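Local atomic coordinates of farnesyl diphosphate phosphatase YisP (Bacillus subtilis subsp. subtilis, PDB entry 3WE9), a protein that releases diphosphate from farnesyl diphosphate to give farnesol, a phosphatase step needed for biofilm formation. Residues L122-R127 with V162-D167; M135-L140 with Q147-A152; V153-A158 with E217-A222; M203-I208 with A243-I248. All blocks are in the same frame, centred on the assembly; numbering follows the deposited sequence.

Interaction 1: residues L122-R127 with V162-D167; sequences LMYAYR and VRFLSD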
loop_
_atom_site.group_PDB
_atom_site.type_symbol
_atom_site.label_atom_id
_atom_site.label_comp_id
_atom_site.label_asym_id
_atom_site.label_seq_id
_atom_site.Cartn_x
_atom_site.Cartn_y
_atom_site.Cartn_z
ATOM N N LEU A 122 12.943 -0.917 4.873
ATOM C CA LEU A 122 12.059 -2.065 5.073
ATOM C C LEU A 122 11.268 -1.950 6.366
ATOM O O LEU A 122 10.082 -2.280 6.413
ATOM C CB LEU A 122 12.868 -3.368 5.094
ATOM C CG LEU A 122 13.594 -3.745 3.800
ATOM C CD1 LEU A 122 14.364 -5.050 3.991
ATOM C CD2 LEU A 122 12.572 -3.879 2.681
ATOM N N MET A 123 11.933 -1.489 7.418
ATOM C CA MET A 123 11.290 -1.325 8.714
ATOM C C MET A 123 10.197 -0.277 8.582
ATOM O O MET A 123 9.125 -0.392 9.183
ATOM C CB MET A 123 12.326 -0.896 9.760
ATOM C CG MET A 123 11.748 -0.551 11.128
ATOM S SD MET A 123 10.711 -1.839 11.851
ATOM C CE MET A 123 11.811 -3.203 11.869
ATOM N N TYR A 124 10.464 0.744 7.781
ATOM C CA TYR A 124 9.479 1.790 7.578
ATOM C C TYR A 124 8.263 1.291 6.797
ATOM O O TYR A 124 7.126 1.631 7.120
ATOM C CB TYR A 124 10.087 2.971 6.842
ATOM C CG TYR A 124 9.107 4.098 6.718
ATOM C CD1 TYR A 124 8.569 4.694 7.859
ATOM C CD2 TYR A 124 8.681 4.548 5.473
ATOM C CE1 TYR A 124 7.632 5.710 7.765
ATOM C CE2 TYR A 124 7.740 5.568 5.369
ATOM C CZ TYR A 124 7.223 6.143 6.518
ATOM O OH TYR A 124 6.308 7.163 6.427
ATOM N N ALA A 125 8.507 0.504 5.753
ATOM C CA ALA A 125 7.416 -0.038 4.947
ATOM C C ALA A 125 6.612 -0.996 5.824
ATOM O O ALA A 125 5.400 -1.131 5.679
ATOM C CB ALA A 125 7.978 -0.777 3.739
ATOM N N TYR A 126 7.311 -1.659 6.737
ATOM C CA TYR A 126 6.688 -2.608 7.651
ATOM C C TYR A 126 5.730 -1.914 8.614
ATOM O O TYR A 126 4.596 -2.362 8.801
ATOM C CB TYR A 126 7.773 -3.355 8.438
ATOM C CG TYR A 126 7.250 -4.213 9.574
ATOM C CD1 TYR A 126 6.325 -5.230 9.339
ATOM C CD2 TYR A 126 7.677 -4.001 10.883
ATOM C CE1 TYR A 126 5.836 -6.019 10.382
ATOM C CE2 TYR A 126 7.196 -4.783 11.937
ATOM C CZ TYR A 126 6.277 -5.789 11.678
ATOM O OH TYR A 126 5.808 -6.569 12.707
ATOM N N ARG A 127 6.179 -0.806 9.196
ATOM C CA ARG A 127 5.375 -0.064 10.164
ATOM C C ARG A 127 4.193 0.679 9.559
ATOM O O ARG A 127 3.278 1.076 10.278
ATOM C CB ARG A 127 6.252 0.938 10.924
ATOM C CG ARG A 127 7.473 0.333 11.593
ATOM C CD ARG A 127 8.254 1.410 12.350
ATOM N NE ARG A 127 8.607 2.540 11.489
ATOM C CZ ARG A 127 9.842 2.817 11.073
ATOM N NH1 ARG A 127 10.858 2.050 11.435
ATOM N NH2 ARG A 127 10.064 3.866 10.296
ATOM N N VAL A 162 6.352 -0.394 -3.340
ATOM C CA VAL A 162 6.052 -0.042 -4.727
ATOM C C VAL A 162 5.715 1.443 -4.836
ATOM O O VAL A 162 6.176 2.134 -5.747
ATOM C CB VAL A 162 4.892 -0.887 -5.278
ATOM C CG1 VAL A 162 4.488 -0.383 -6.669
ATOM C CG2 VAL A 162 5.332 -2.340 -5.373
ATOM N N ARG A 163 4.911 1.937 -3.904
ATOM C CA ARG A 163 4.557 3.346 -3.914
ATOM C C ARG A 163 5.821 4.192 -3.791
ATOM O O ARG A 163 5.983 5.186 -4.498
ATOM C CB ARG A 163 3.599 3.658 -2.762
ATOM C CG ARG A 163 2.190 3.140 -2.990
ATOM C CD ARG A 163 1.345 3.289 -1.742
ATOM N NE ARG A 163 -0.065 3.030 -2.009
ATOM C CZ ARG A 163 -0.881 3.884 -2.621
ATOM N NH1 ARG A 163 -0.427 5.062 -3.029
ATOM N NH2 ARG A 163 -2.152 3.562 -2.823
ATOM N N PHE A 164 6.718 3.787 -2.895
ATOM C CA PHE A 164 7.965 4.513 -2.696
ATOM C C PHE A 164 8.773 4.578 -3.987
ATOM O O PHE A 164 9.312 5.624 -4.332
ATOM C CB PHE A 164 8.825 3.848 -1.611
ATOM C CG PHE A 164 8.269 3.977 -0.216
ATOM C CD1 PHE A 164 7.131 4.747 0.037
ATOM C CD2 PHE A 164 8.902 3.341 0.853
ATOM C CE1 PHE A 164 6.633 4.884 1.332
ATOM C CE2 PHE A 164 8.413 3.471 2.158
ATOM C CZ PHE A 164 7.276 4.245 2.398
ATOM N N LEU A 165 8.855 3.447 -4.686
ATOM C CA LEU A 165 9.603 3.345 -5.940
ATOM C C LEU A 165 8.952 4.029 -7.147
ATOM O O LEU A 165 9.589 4.187 -8.191
ATOM C CB LEU A 165 9.824 1.865 -6.281
ATOM C CG LEU A 165 10.759 1.064 -5.358
ATOM C CD1 LEU A 165 10.672 -0.425 -5.685
ATOM C CD2 LEU A 165 12.185 1.559 -5.527
ATOM N N SER A 166 7.691 4.422 -7.001
ATOM C CA SER A 166 6.929 5.051 -8.084
ATOM C C SER A 166 7.040 6.572 -8.189
ATOM O O SER A 166 6.561 7.164 -9.159
ATOM C CB SER A 166 5.440 4.705 -7.933
ATOM O OG SER A 166 5.215 3.306 -7.958
ATOM N N ASP A 167 7.666 7.214 -7.211
ATOM C CA ASP A 167 7.736 8.669 -7.229
ATOM C C ASP A 167 8.820 9.178 -6.292
ATOM O O ASP A 167 8.708 9.050 -5.071
ATOM C CB ASP A 167 6.363 9.212 -6.814
ATOM C CG ASP A 167 6.279 10.730 -6.828
ATOM O OD1 ASP A 167 7.191 11.407 -7.347
ATOM O OD2 ASP A 167 5.261 11.243 -6.318
#

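Interaction 2: residues M135-L140 with Q147-A152; sequences MLLPIL and QLKQAA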
loop_
_atom_site.group_PDB
_atom_site.type_symbol
_atom_site.label_atom_id
_atom_site.label_comp_id
_atom_site.label_asym_id
_atom_site.label_seq_id
_atom_site.Cartn_x
_atom_site.Cartn_y
_atom_site.Cartn_z
ATOM N N MET A 135 -4.073 -4.403 9.643
ATOM C CA MET A 135 -5.342 -3.732 9.931
ATOM C C MET A 135 -6.474 -4.426 9.174
ATOM O O MET A 135 -7.552 -4.666 9.713
ATOM C CB MET A 135 -5.314 -2.281 9.460
ATOM C CG MET A 135 -4.395 -1.337 10.202
ATOM S SD MET A 135 -4.446 0.261 9.369
ATOM C CE MET A 135 -2.750 0.863 9.679
ATOM N N LEU A 136 -6.203 -4.732 7.908
ATOM C CA LEU A 136 -7.173 -5.359 7.018
ATOM C C LEU A 136 -7.396 -6.856 7.165
ATOM O O LEU A 136 -8.409 -7.370 6.698
ATOM C CB LEU A 136 -6.781 -5.082 5.566
ATOM C CG LEU A 136 -6.748 -3.621 5.107
ATOM C CD1 LEU A 136 -6.171 -3.559 3.699
ATOM C CD2 LEU A 136 -8.152 -3.020 5.144
ATOM N N LEU A 137 -6.455 -7.555 7.792
ATOM C CA LEU A 137 -6.553 -9.010 7.932
ATOM C C LEU A 137 -7.919 -9.555 8.355
ATOM O O LEU A 137 -8.459 -10.454 7.707
ATOM C CB LEU A 137 -5.473 -9.526 8.892
ATOM C CG LEU A 137 -5.370 -11.049 9.043
ATOM C CD1 LEU A 137 -5.123 -11.691 7.686
ATOM C CD2 LEU A 137 -4.243 -11.394 10.010
ATOM N N PRO A 138 -8.492 -9.026 9.447
ATOM C CA PRO A 138 -9.801 -9.512 9.908
ATOM C C PRO A 138 -10.922 -9.303 8.889
ATOM O O PRO A 138 -11.946 -9.989 8.926
ATOM C CB PRO A 138 -10.036 -8.717 11.190
ATOM C CG PRO A 138 -8.645 -8.436 11.677
ATOM C CD PRO A 138 -7.934 -8.057 10.407
ATOM N N ILE A 139 -10.724 -8.353 7.985
ATOM C CA ILE A 139 -11.710 -8.066 6.954
ATOM C C ILE A 139 -11.549 -9.045 5.785
ATOM O O ILE A 139 -12.530 -9.499 5.195
ATOM C CB ILE A 139 -11.550 -6.611 6.447
ATOM C CG1 ILE A 139 -11.850 -5.632 7.591
ATOM C CG2 ILE A 139 -12.470 -6.362 5.255
ATOM C CD1 ILE A 139 -11.571 -4.169 7.264
ATOM N N LEU A 140 -10.302 -9.383 5.474
ATOM C CA LEU A 140 -10.001 -10.291 4.372
ATOM C C LEU A 140 -10.296 -11.755 4.697
ATOM O O LEU A 140 -10.578 -12.551 3.801
ATOM C CB LEU A 140 -8.527 -10.146 3.975
ATOM C CG LEU A 140 -8.108 -8.717 3.624
ATOM C CD1 LEU A 140 -6.591 -8.648 3.382
ATOM C CD2 LEU A 140 -8.878 -8.262 2.392
ATOM N N GLN A 147 -2.802 -18.376 9.442
ATOM C CA GLN A 147 -2.122 -18.825 8.232
ATOM C C GLN A 147 -1.923 -17.741 7.169
ATOM O O GLN A 147 -1.063 -17.879 6.300
ATOM C CB GLN A 147 -2.899 -19.980 7.599
ATOM C CG GLN A 147 -2.950 -21.256 8.418
ATOM C CD GLN A 147 -3.773 -22.332 7.736
ATOM O OE1 GLN A 147 -3.527 -22.679 6.578
ATOM N NE2 GLN A 147 -4.762 -22.865 8.448
ATOM N N LEU A 148 -2.713 -16.671 7.237
ATOM C CA LEU A 148 -2.642 -15.590 6.251
ATOM C C LEU A 148 -2.052 -14.268 6.753
ATOM O O LEU A 148 -1.897 -13.320 5.979
ATOM C CB LEU A 148 -4.045 -15.325 5.691
ATOM C CG LEU A 148 -4.699 -16.431 4.857
ATOM C CD1 LEU A 148 -6.168 -16.115 4.648
ATOM C CD2 LEU A 148 -3.975 -16.558 3.527
ATOM N N LYS A 149 -1.735 -14.203 8.041
ATOM C CA LYS A 149 -1.177 -12.992 8.640
ATOM C C LYS A 149 0.101 -12.538 7.941
ATOM O O LYS A 149 0.243 -11.368 7.585
ATOM C CB LYS A 149 -0.897 -13.237 10.123
ATOM C CG LYS A 149 -0.280 -12.068 10.881
ATOM C CD LYS A 149 0.076 -12.515 12.298
ATOM C CE LYS A 149 0.953 -11.510 13.030
ATOM N NZ LYS A 149 0.209 -10.335 13.541
ATOM N N GLN A 150 1.030 -13.470 7.753
ATOM C CA GLN A 150 2.302 -13.180 7.099
ATOM C C GLN A 150 2.070 -12.635 5.686
ATOM O O GLN A 150 2.731 -11.683 5.258
ATOM C CB GLN A 150 3.150 -14.452 7.037
ATOM C CG GLN A 150 4.526 -14.273 6.427
ATOM C CD GLN A 150 5.272 -15.589 6.300
ATOM O OE1 GLN A 150 5.497 -16.287 7.292
ATOM N NE2 GLN A 150 5.660 -15.937 5.076
ATOM N N ALA A 151 1.122 -13.238 4.970
ATOM C CA ALA A 151 0.808 -12.822 3.608
ATOM C C ALA A 151 0.210 -11.418 3.551
ATOM O O ALA A 151 0.507 -10.649 2.637
ATOM C CB ALA A 151 -0.148 -13.819 2.965
ATOM N N ALA A 152 -0.641 -11.096 4.521
ATOM C CA ALA A 152 -1.276 -9.781 4.577
ATOM C C ALA A 152 -0.234 -8.696 4.856
ATOM O O ALA A 152 -0.218 -7.652 4.206
ATOM C CB ALA A 152 -2.351 -9.767 5.666
#

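Interaction 3: residues V153-A158 with E217-A222; sequences VSLGLA and EECQDA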
loop_
_atom_site.group_PDB
_atom_site.type_symbol
_atom_site.label_atom_id
_atom_site.label_comp_id
_atom_site.label_asym_id
_atom_site.label_seq_id
_atom_site.Cartn_x
_atom_site.Cartn_y
_atom_site.Cartn_z
ATOM N N VAL A 153 0.632 -8.943 5.830
ATOM C CA VAL A 153 1.669 -7.981 6.175
ATOM C C VAL A 153 2.630 -7.809 4.997
ATOM O O VAL A 153 3.004 -6.687 4.648
ATOM C CB VAL A 153 2.456 -8.434 7.431
ATOM C CG1 VAL A 153 3.643 -7.506 7.671
ATOM C CG2 VAL A 153 1.529 -8.429 8.651
ATOM N N SER A 154 3.015 -8.921 4.379
ATOM C CA SER A 154 3.922 -8.862 3.242
ATOM C C SER A 154 3.309 -8.072 2.081
ATOM O O SER A 154 4.000 -7.318 1.407
ATOM C CB SER A 154 4.292 -10.275 2.786
ATOM O OG SER A 154 5.222 -10.860 3.685
ATOM N N LEU A 155 2.012 -8.248 1.851
ATOM C CA LEU A 155 1.335 -7.528 0.776
ATOM C C LEU A 155 1.362 -6.021 1.042
ATOM O O LEU A 155 1.738 -5.238 0.177
ATOM C CB LEU A 155 -0.115 -7.996 0.647
ATOM C CG LEU A 155 -0.928 -7.254 -0.423
ATOM C CD1 LEU A 155 -0.287 -7.456 -1.790
ATOM C CD2 LEU A 155 -2.371 -7.750 -0.414
ATOM N N GLY A 156 0.963 -5.622 2.245
ATOM C CA GLY A 156 0.955 -4.208 2.583
ATOM C C GLY A 156 2.343 -3.597 2.524
ATOM O O GLY A 156 2.522 -2.473 2.048
ATOM N N LEU A 157 3.319 -4.342 3.028
ATOM C CA LEU A 157 4.717 -3.922 3.035
ATOM C C LEU A 157 5.175 -3.706 1.587
ATOM O O LEU A 157 5.723 -2.661 1.246
ATOM C CB LEU A 157 5.557 -5.021 3.707
ATOM C CG LEU A 157 7.083 -5.061 3.912
ATOM C CD1 LEU A 157 7.819 -4.177 2.928
ATOM C CD2 LEU A 157 7.399 -4.676 5.330
ATOM N N ALA A 158 4.932 -4.703 0.740
ATOM C CA ALA A 158 5.321 -4.629 -0.668
ATOM C C ALA A 158 4.657 -3.446 -1.385
ATOM O O ALA A 158 5.293 -2.740 -2.173
ATOM C CB ALA A 158 4.954 -5.932 -1.372
ATOM N N GLU A 217 5.580 -12.060 -4.134
ATOM C CA GLU A 217 5.575 -13.490 -4.441
ATOM C C GLU A 217 5.151 -14.302 -3.216
ATOM O O GLU A 217 4.498 -15.340 -3.327
ATOM C CB GLU A 217 6.971 -13.916 -4.907
ATOM C CG GLU A 217 7.068 -15.339 -5.455
ATOM C CD GLU A 217 6.016 -15.639 -6.517
ATOM O OE1 GLU A 217 5.715 -14.739 -7.332
ATOM O OE2 GLU A 217 5.496 -16.778 -6.541
ATOM N N GLU A 218 5.527 -13.803 -2.046
ATOM C CA GLU A 218 5.209 -14.431 -0.769
ATOM C C GLU A 218 3.696 -14.467 -0.560
ATOM O O GLU A 218 3.139 -15.462 -0.096
ATOM C CB GLU A 218 5.873 -13.624 0.341
ATOM C CG GLU A 218 5.947 -14.276 1.688
ATOM C CD GLU A 218 6.984 -13.594 2.554
ATOM O OE1 GLU A 218 6.610 -12.955 3.558
ATOM O OE2 GLU A 218 8.183 -13.687 2.208
ATOM N N CYS A 219 3.032 -13.370 -0.904
ATOM C CA CYS A 219 1.584 -13.295 -0.759
ATOM C C CYS A 219 0.940 -14.115 -1.869
ATOM O O CYS A 219 -0.123 -14.703 -1.688
ATOM C CB CYS A 219 1.109 -11.844 -0.845
ATOM S SG CYS A 219 -0.682 -11.656 -0.687
ATOM N N GLN A 220 1.597 -14.139 -3.022
ATOM C CA GLN A 220 1.112 -14.891 -4.174
ATOM C C GLN A 220 1.025 -16.371 -3.813
ATOM O O GLN A 220 0.054 -17.048 -4.158
ATOM C CB GLN A 220 2.060 -14.701 -5.363
ATOM C CG GLN A 220 1.670 -15.463 -6.624
ATOM C CD GLN A 220 0.429 -14.900 -7.298
ATOM O OE1 GLN A 220 0.332 -13.695 -7.539
ATOM N NE2 GLN A 220 -0.524 -15.775 -7.617
ATOM N N ASP A 221 2.039 -16.867 -3.106
ATOM C CA ASP A 221 2.063 -18.272 -2.704
ATOM C C ASP A 221 0.920 -18.621 -1.745
ATOM O O ASP A 221 0.457 -19.762 -1.716
ATOM C CB ASP A 221 3.390 -18.635 -2.026
ATOM C CG ASP A 221 4.585 -18.514 -2.953
ATOM O OD1 ASP A 221 4.440 -18.750 -4.172
ATOM O OD2 ASP A 221 5.683 -18.197 -2.446
ATOM N N ALA A 222 0.473 -17.644 -0.959
ATOM C CA ALA A 222 -0.604 -17.874 0.001
ATOM C C ALA A 222 -1.981 -17.488 -0.535
ATOM O O ALA A 222 -2.978 -17.573 0.180
ATOM C CB ALA A 222 -0.315 -17.110 1.289
#

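Interaction 4: residues M203-I208 with A243-I248; sequences MTWEYI and AVLEKI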
loop_
_atom_site.group_PDB
_atom_site.type_symbol
_atom_site.label_atom_id
_atom_site.label_comp_id
_atom_site.label_asym_id
_atom_site.label_seq_id
_atom_site.Cartn_x
_atom_site.Cartn_y
_atom_site.Cartn_z
ATOM N N MET A 203 20.305 0.385 -10.966
ATOM C CA MET A 203 20.759 -0.753 -10.168
ATOM C C MET A 203 20.264 -0.602 -8.730
ATOM O O MET A 203 19.860 -1.576 -8.098
ATOM C CB MET A 203 22.286 -0.851 -10.183
ATOM C CG MET A 203 22.829 -1.362 -11.503
ATOM S SD MET A 203 24.619 -1.434 -11.499
ATOM C CE MET A 203 24.886 -3.065 -10.779
ATOM N N THR A 204 20.296 0.630 -8.227
ATOM C CA THR A 204 19.832 0.933 -6.879
ATOM C C THR A 204 18.330 0.657 -6.805
ATOM O O THR A 204 17.846 -0.016 -5.893
ATOM C CB THR A 204 20.084 2.419 -6.531
ATOM O OG1 THR A 204 21.498 2.667 -6.515
ATOM C CG2 THR A 204 19.478 2.769 -5.159
ATOM N N TRP A 205 17.602 1.170 -7.790
ATOM C CA TRP A 205 16.157 0.998 -7.854
ATOM C C TRP A 205 15.773 -0.478 -7.965
ATOM O O TRP A 205 14.886 -0.941 -7.260
ATOM C CB TRP A 205 15.603 1.770 -9.058
ATOM C CG TRP A 205 14.117 1.869 -9.104
ATOM C CD1 TRP A 205 13.347 2.896 -8.630
ATOM C CD2 TRP A 205 13.210 0.927 -9.695
ATOM N NE1 TRP A 205 12.018 2.656 -8.896
ATOM C CE2 TRP A 205 11.905 1.456 -9.546
ATOM C CE3 TRP A 205 13.374 -0.308 -10.334
ATOM C CZ2 TRP A 205 10.766 0.788 -10.021
ATOM C CZ3 TRP A 205 12.235 -0.976 -10.810
ATOM C CH2 TRP A 205 10.950 -0.422 -10.647
ATOM N N GLU A 206 16.440 -1.208 -8.855
ATOM C CA GLU A 206 16.143 -2.624 -9.047
ATOM C C GLU A 206 16.487 -3.465 -7.814
ATOM O O GLU A 206 15.829 -4.462 -7.525
ATOM C CB GLU A 206 16.881 -3.161 -10.280
ATOM C CG GLU A 206 16.355 -2.624 -11.627
ATOM C CD GLU A 206 14.920 -3.059 -11.934
ATOM O OE1 GLU A 206 14.404 -3.958 -11.238
ATOM O OE2 GLU A 206 14.307 -2.509 -12.880
ATOM N N TYR A 207 17.512 -3.052 -7.079
ATOM C CA TYR A 207 17.910 -3.782 -5.878
ATOM C C TYR A 207 16.773 -3.730 -4.857
ATOM O O TYR A 207 16.479 -4.725 -4.193
ATOM C CB TYR A 207 19.184 -3.178 -5.281
ATOM C CG TYR A 207 19.853 -4.051 -4.237
ATOM C CD1 TYR A 207 20.603 -5.168 -4.611
ATOM C CD2 TYR A 207 19.744 -3.755 -2.880
ATOM C CE1 TYR A 207 21.235 -5.968 -3.654
ATOM C CE2 TYR A 207 20.369 -4.547 -1.913
ATOM C CZ TYR A 207 21.115 -5.649 -2.309
ATOM O OH TYR A 207 21.754 -6.418 -1.363
ATOM N N ILE A 208 16.136 -2.565 -4.741
ATOM C CA ILE A 208 15.019 -2.379 -3.818
ATOM C C ILE A 208 13.760 -3.042 -4.394
ATOM O O ILE A 208 12.975 -3.647 -3.660
ATOM C CB ILE A 208 14.751 -0.864 -3.571
ATOM C CG1 ILE A 208 16.011 -0.211 -2.988
ATOM C CG2 ILE A 208 13.565 -0.669 -2.616
ATOM C CD1 ILE A 208 15.944 1.308 -2.915
ATOM N N ALA A 243 2.399 -4.795 -12.021
ATOM C CA ALA A 243 2.260 -4.034 -13.257
ATOM C C ALA A 243 2.847 -2.630 -13.108
ATOM O O ALA A 243 3.404 -2.079 -14.058
ATOM C CB ALA A 243 0.791 -3.949 -13.659
ATOM N N VAL A 244 2.710 -2.045 -11.921
ATOM C CA VAL A 244 3.258 -0.720 -11.677
ATOM C C VAL A 244 4.780 -0.748 -11.855
ATOM O O VAL A 244 5.356 0.117 -12.517
ATOM C CB VAL A 244 2.916 -0.223 -10.246
ATOM C CG1 VAL A 244 3.699 1.058 -9.931
ATOM C CG2 VAL A 244 1.425 0.055 -10.135
ATOM N N LEU A 245 5.423 -1.751 -11.265
ATOM C CA LEU A 245 6.871 -1.895 -11.372
ATOM C C LEU A 245 7.284 -2.097 -12.829
ATOM O O LEU A 245 8.299 -1.559 -13.283
ATOM C CB LEU A 245 7.351 -3.081 -10.528
ATOM C CG LEU A 245 7.196 -2.895 -9.013
ATOM C CD1 LEU A 245 7.504 -4.191 -8.292
ATOM C CD2 LEU A 245 8.119 -1.774 -8.543
ATOM N N GLU A 246 6.497 -2.872 -13.569
ATOM C CA GLU A 246 6.812 -3.107 -14.975
ATOM C C GLU A 246 6.671 -1.820 -15.794
ATOM O O GLU A 246 7.485 -1.550 -16.681
ATOM C CB GLU A 246 5.910 -4.209 -15.540
ATOM C CG GLU A 246 6.116 -5.564 -14.876
ATOM C CD GLU A 246 7.478 -6.189 -15.183
ATOM O OE1 GLU A 246 8.524 -5.559 -14.897
ATOM O OE2 GLU A 246 7.502 -7.323 -15.715
ATOM N N LYS A 247 5.658 -1.014 -15.483
ATOM C CA LYS A 247 5.442 0.241 -16.202
ATOM C C LYS A 247 6.612 1.189 -15.972
ATOM O O LYS A 247 7.094 1.851 -16.896
ATOM C CB LYS A 247 4.142 0.917 -15.746
ATOM C CG LYS A 247 3.821 2.198 -16.524
ATOM C CD LYS A 247 2.473 2.803 -16.145
ATOM C CE LYS A 247 2.179 4.040 -16.997
ATOM N NZ LYS A 247 0.849 4.643 -16.704
ATOM N N ILE A 248 7.062 1.260 -14.724
ATOM C CA ILE A 248 8.182 2.123 -14.373
ATOM C C ILE A 248 9.405 1.710 -15.194
ATOM O O ILE A 248 10.117 2.558 -15.733
ATOM C CB ILE A 248 8.492 2.024 -12.855
ATOM C CG1 ILE A 248 7.292 2.561 -12.058
ATOM C CG2 ILE A 248 9.763 2.809 -12.524
ATOM C CD1 ILE A 248 7.399 2.391 -10.544
#

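Interaction 1: residues L122-R127 with V162-D167
The rings of Tyr124 and Phe164 meet rim to rim: CE2 of Tyr124 lies 3.3 Å from CZ of Phe164, and neither ring sits over the face of the other. Their centroids are 5.6 Å apart; their planes are tilted by 14°, near-parallel, but the rings are not stacked. The Phe164 atom arrives at the edge of the tyrosine ring, close to its plane, and Arg127 CZ lies in the plane at another part of that edge. CD2 of Tyr124 adds a second touch, 3.5 Å from CE2 of Phe164. Tyr124 reaches across with CG anti to its own N (chi1 -176°), whereas Phe164 has CG beside the backbone N (chi1 -70°). With an alanine here in place of Tyr124, the Phe164 rim would probably lose its aromatic neighbour and the ring be left freer to turn. The contact joins helix 118-140 to helix 145-165, where Ala125 also packs on Leu157 and Leu161. Tyr115 and Arg176, both from loops, touch Tyr124. Asp167 opens a DXXXD sequence, the kind of motif that in relatives binds magnesium and diphosphate. Ser166 rests against Val244 and Ile248 of helix 228-250.

Interaction 2: residues M135-L140 with Q147-A152
Leu137 and Ala152 bring the two backbones nearest, with CA atoms 6.3 Å apart, while the short helix axes approach to 9.6 Å and run at 130° between their N-to-C directions. Leu137 fills this interval with its two methyl branches. CG stands anti to the backbone N (chi1 -175°), which turns the two methyls toward the facing helix. One branch, CD1, lies 3.9 Å from CB of Ala152 and 4.0 Å from O of Leu148. The other, CD2, rests 3.7 Å from CA of Lys149 and 3.8 Å from CB of the same residue. The lysine therefore offers its backbone and the root of its side chain, which crosses the leucine at about a right angle before its end leads away from the contact. An alanine in place of Leu137 would remove both branches, and would probably open a gap above Lys149 and Ala152. The first helix kinks at 138 and 139, whose N atoms have no bond to the turn before: Pro138 has no N-H, and Ile139 N bonds to Leu136 O (2.8 Å), which also accepts from Leu140 N (3.0 Å). The second helix kinks at 150 and 151. The arrangement is a helical hairpin, with six residues between the segments. Behind the first arm, Leu136 and Ile139 pack on helix 38-54, and Met135 reaches Phe101 and Phe104 of helix 98-107. Leu140 O takes a hydrogen bond from Ser230 of helix 228-250. Beyond the second arm lie Leu225 and Phe226, against Leu148, and Ala222, against Ala151.

Interaction 3: residues V153-A158 with E217-A222
Leu155 and Cys219 form the packed, apolar part of this contact, their CA atoms standing 6.0 Å apart, the nearest such pair across the segments. Cys219 SG meets CB of Leu155 at 3.9 Å; the sulfur gets there with chi1 at 180°, anti to the backbone N. This apolar pair is backed by helix 228-250, since Leu238 touches both residues and Val234 adds to the cover of Cys219. A triethylene glycol molecule, probably from the crystallisation liquor, lies about 4 Å from the leucine side chain. Segments 153-158 and 217-222 run roughly antiparallel, and together with helix 228-250 they belong to the all-helical bundle of the squalene/phytoene synthase family. One residue earlier on each helix the character changes. Ser154 and Glu218 meet through a single polar link, OG of Ser154 donating to OE1 of Glu218 at a short 2.5 Å. The hydroxyl meets the oxygen from above the carboxylate plane, 45° out of it. An extended chain beyond CG carries the carboxylate to this partly exposed margin. Ser154 OG also bonds to Gln150 O on its own helix, so one hydroxyl proton faces two acceptors and the grip on the glutamate is probably shared. Next to Glu218, Glu217 makes a salt bridge to Arg242 of helix 228-250, which also hydrogen-bonds the amide oxygen of Gln220.

Interaction 4: residues M203-I208 with A243-I248
Trp205 spans the distance between its own helix and Leu245 and Ile248 on segment 243-248. Its CB points toward that segment, and chi1 of -170° holds CG anti to the backbone N, directing the indole the same way; chi2 of 95° turns the ring plane roughly perpendicular to the plane of CA, CB and CG. Along the five-membered ring, NE1 finds its polar partner in Leu165 O, a hydrogen bond that fixes the rotation of the indole and satisfies its buried N-H. The next atom, CE2, begins the apolar contact, 3.9 Å from Ile248 CG2. Further out CZ2 is tightest: it lies 3.4 Å from the same CG2 and 3.8 Å from CD1 of Ile248, two branches of one isoleucine pressing on it from the same side. At the far end CH2 reaches Leu245 CD2 at 3.8 Å and comes within 3.9 Å of Leu245 O. Both aliphatic side chains approach the indole obliquely. His253 adds an edge-to-face ring contact. Beside this buried patch, Glu206 and Glu246 both pair with Arg249, which places a positive group with two carboxylates that stand 6.8 Å apart, measured from Glu206 OE2 to Glu246 OE1. The arrangement is plain helix-to-helix packing, large aromatic against branched aliphatic, joining helices 199-221 and 228-250 of the all-alpha isoprenoid synthase fold.

Helix 145-165 supplies a segment to interactions 1, 2 and 3, and helix 199-221 one each to interactions 3 and 4. Centres of interactions 2 and 3 lie about 10 Å apart, and Leu148 CD2 comes 3.6 Å from Ala222 O. Interactions 1 and 3, about 14 Å between centres, meet where Tyr126 CE1 packs 3.8 Å from Val153 CG1. Interactions 1 and 4 are about 12 Å apart by centres and join through Val162 CG1 and Val244 CG1, at 3.7 Å. Interactions 2 and 4 mark the extremes, about 26 Å between centres. Asp167 of segment 162-167 is the first aspartate of a DXXXD motif that, as in relatives, probably takes part in diphosphate and magnesium binding.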